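Local coordinates for protein putative oxidoreductase (Jannaschia sp., PDB 3C24) that is a putative oxidoreductase that probably binds a nicotinamide adenine dinucleotide cofactor in its Rossmann-type domain, at residues A[15-20]-A[71-76]. Residues are numbered along the deposited sequence; the frame is centred on the assembly and turned at random.
Sequences AILGAG and VVLALP
Ala15, Ile16 and Leu17 pair in parallel register with Val71, Val72 and Leu73, held by two nearly straight bonds around Val72: its N donates to Ala15 O (2.8 Å), and its O accepts from Leu17 N (2.9 Å). Beyond them the strands splay, and Ala74 N reaches Leu17 O only weakly as the chain bends through an inverse gamma turn centred on Ala74. Leu17 carries the apolar packing on one face. With CG anti to its carbonyl carbon (chi1 -79°), it sends CD1 to Val71 CG1 (3.5 Å) and CD2 to Leu73 CD2 (3.4 Å), both tight for methyl pairs. With an alanine in place of Leu17, both delta methyls would be gone, which is likely to leave Val71 CG1 and Leu73 CD2 without their partner and open a gap over this face. On the other face, beta-branched Ile16 and Val72 suit the extended backbone and lie side by side, while Ile16 CG2 meets the small Ala74 CB (4.0 Å). Gly18 starts the turn with positive phi (74°), where a CB would collide with Leu75 CD2 and Ala74 O; a water donates to both Gly18 O and Ala74 O, bridging the diverging loops. Gly18-Ala19-Gly20, directly after the strand, is consistent with the start of the glycine-rich dinucleotide-binding turn of Rossmann folds. Strand 13-17 lies between strands 37-41 and 70-73; helix 22-33 packs on Ile16 and Ala74, and helix 77-87 on Leu17, Leu73 and Leu75.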
ATOM      1  N   ALA A  15     -26.824 -11.022  21.278  1.00 18.14           N
ATOM      2  CA  ALA A  15     -26.563 -12.419  20.956  1.00 17.77           C
ATOM      3  C   ALA A  15     -25.660 -12.450  19.744  1.00 19.08           C
ATOM      4  O   ALA A  15     -25.850 -11.718  18.752  1.00 19.17           O
ATOM      5  CB  ALA A  15     -27.865 -13.167  20.685  1.00 19.91           C
ATOM      6  N   ILE A  16     -24.612 -13.245  19.838  1.00 16.36           N
ATOM      7  CA  ILE A  16     -23.695 -13.420  18.722  1.00 17.31           C
ATOM      8  C   ILE A  16     -23.739 -14.873  18.269  1.00 18.40           C
ATOM      9  O   ILE A  16     -23.407 -15.776  19.014  1.00 18.38           O
ATOM     10  CB  ILE A  16     -22.267 -13.045  19.109  1.00 18.43           C
ATOM     11  CG1 ILE A  16     -22.199 -11.593  19.605  1.00 23.04           C
ATOM     12  CG2 ILE A  16     -21.307 -13.229  17.936  1.00 16.85           C
ATOM     13  CD1 ILE A  16     -20.930 -11.217  20.252  1.00 24.93           C
ATOM     14  N   LEU A  17     -24.143 -15.049  17.018  1.00 18.62           N
ATOM     15  CA  LEU A  17     -24.197 -16.358  16.369  1.00 19.26           C
ATOM     16  C   LEU A  17     -22.797 -16.698  15.829  1.00 19.14           C
ATOM     17  O   LEU A  17     -22.136 -15.867  15.148  1.00 21.52           O
ATOM     18  CB  LEU A  17     -25.262 -16.367  15.251  1.00 19.98           C
ATOM     19  CG  LEU A  17     -26.746 -16.514  15.633  1.00 28.06           C
ATOM     20  CD1 LEU A  17     -27.128 -15.691  16.804  1.00 39.45           C
ATOM     21  CD2 LEU A  17     -27.614 -16.227  14.367  1.00 29.36           C
ATOM     22  N   GLY A  18     -22.350 -17.924  16.102  1.00 19.52           N
ATOM     23  CA  GLY A  18     -21.019 -18.356  15.685  1.00 16.93           C
ATOM     24  C   GLY A  18     -19.990 -17.669  16.589  1.00 19.20           C
ATOM     25  O   GLY A  18     -18.880 -17.343  16.198  1.00 21.45           O
ATOM     26  N   ALA A  19     -20.382 -17.482  17.830  1.00 17.32           N
ATOM     27  CA  ALA A  19     -19.555 -16.720  18.796  1.00 19.22           C
ATOM     28  C   ALA A  19     -18.188 -17.274  19.062  1.00 20.16           C
ATOM     29  O   ALA A  19     -17.301 -16.525  19.428  1.00 19.58           O
ATOM     30  CB  ALA A  19     -20.289 -16.549  20.107  1.00 20.45           C
ATOM     31  N   GLY A  20     -17.996 -18.568  18.871  1.00 18.77           N
ATOM     32  CA  GLY A  20     -16.693 -19.187  19.211  1.00 17.26           C
ATOM     33  C   GLY A  20     -15.752 -19.411  18.046  1.00 21.17           C
ATOM     34  O   GLY A  20     -14.616 -19.901  18.186  1.00 20.16           O
ATOM     35  N   VAL A  71     -29.023  -9.283  17.399  1.00 13.45           N
ATOM     36  CA  VAL A  71     -28.512 -10.600  16.969  1.00 17.96           C
ATOM     37  C   VAL A  71     -27.500 -10.364  15.854  1.00 15.56           C
ATOM     38  O   VAL A  71     -27.817  -9.927  14.751  1.00 17.25           O
ATOM     39  CB  VAL A  71     -29.623 -11.526  16.486  1.00 18.75           C
ATOM     40  CG1 VAL A  71     -29.049 -12.869  16.051  1.00 19.79           C
ATOM     41  CG2 VAL A  71     -30.653 -11.696  17.586  1.00 20.33           C
ATOM     42  N   VAL A  72     -26.257 -10.714  16.166  1.00 14.93           N
ATOM     43  CA  VAL A  72     -25.114 -10.520  15.303  1.00 14.71           C
ATOM     44  C   VAL A  72     -24.791 -11.796  14.575  1.00 16.36           C
ATOM     45  O   VAL A  72     -24.543 -12.852  15.184  1.00 17.15           O
ATOM     46  CB  VAL A  72     -23.850 -10.052  16.088  1.00 15.35           C
ATOM     47  CG1 VAL A  72     -22.688  -9.903  15.079  1.00 17.26           C
ATOM     48  CG2 VAL A  72     -24.095  -8.766  16.846  1.00 15.91           C
ATOM     49  N   LEU A  73     -24.764 -11.709  13.258  1.00 19.35           N
ATOM     50  CA  LEU A  73     -24.484 -12.864  12.419  1.00 19.90           C
ATOM     51  C   LEU A  73     -23.001 -12.982  12.075  1.00 20.03           C
ATOM     52  O   LEU A  73     -22.571 -12.568  11.006  1.00 20.58           O
ATOM     53  CB  LEU A  73     -25.325 -12.812  11.117  1.00 18.14           C
ATOM     54  CG  LEU A  73     -26.835 -12.555  11.316  1.00 23.96           C
ATOM     55  CD1 LEU A  73     -27.549 -12.720   9.986  1.00 26.53           C
ATOM     56  CD2 LEU A  73     -27.455 -13.495  12.310  1.00 19.28           C
ATOM     57  N   ALA A  74     -22.224 -13.505  13.025  1.00 20.73           N
ATOM     58  CA  ALA A  74     -20.745 -13.628  12.851  1.00 21.26           C
ATOM     59  C   ALA A  74     -20.408 -14.917  12.106  1.00 23.62           C
ATOM     60  O   ALA A  74     -19.736 -15.807  12.634  1.00 25.58           O
ATOM     61  CB  ALA A  74     -20.034 -13.582  14.205  1.00 20.87           C
ATOM     62  N   LEU A  75     -20.950 -15.022  10.904  1.00 21.54           N
ATOM     63  CA  LEU A  75     -20.820 -16.202  10.073  1.00 22.09           C
ATOM     64  C   LEU A  75     -20.366 -15.847   8.672  1.00 24.17           C
ATOM     65  O   LEU A  75     -20.534 -14.709   8.248  1.00 22.76           O
ATOM     66  CB  LEU A  75     -22.160 -16.892   9.980  1.00 24.58           C
ATOM     67  CG  LEU A  75     -22.683 -17.344  11.350  1.00 29.03           C
ATOM     68  CD1 LEU A  75     -24.149 -17.632  11.251  1.00 37.16           C
ATOM     69  CD2 LEU A  75     -21.884 -18.528  11.853  1.00 25.20           C
ATOM     70  N   PRO A  76     -19.809 -16.830   7.935  1.00 22.97           N
ATOM     71  CA  PRO A  76     -19.334 -16.502   6.580  1.00 23.09           C
ATOM     72  C   PRO A  76     -20.458 -16.174   5.633  1.00 22.99           C
ATOM     73  O   PRO A  76     -21.565 -16.650   5.764  1.00 19.42           O
ATOM     74  CB  PRO A  76     -18.545 -17.749   6.135  1.00 24.76           C
ATOM     75  CG  PRO A  76     -18.459 -18.637   7.261  1.00 24.88           C
ATOM     76  CD  PRO A  76     -19.441 -18.189   8.356  1.00 25.14           C
TER
HETATM   77  O   HOH W   1     -17.901 -17.358  13.816  1.00 32.06           O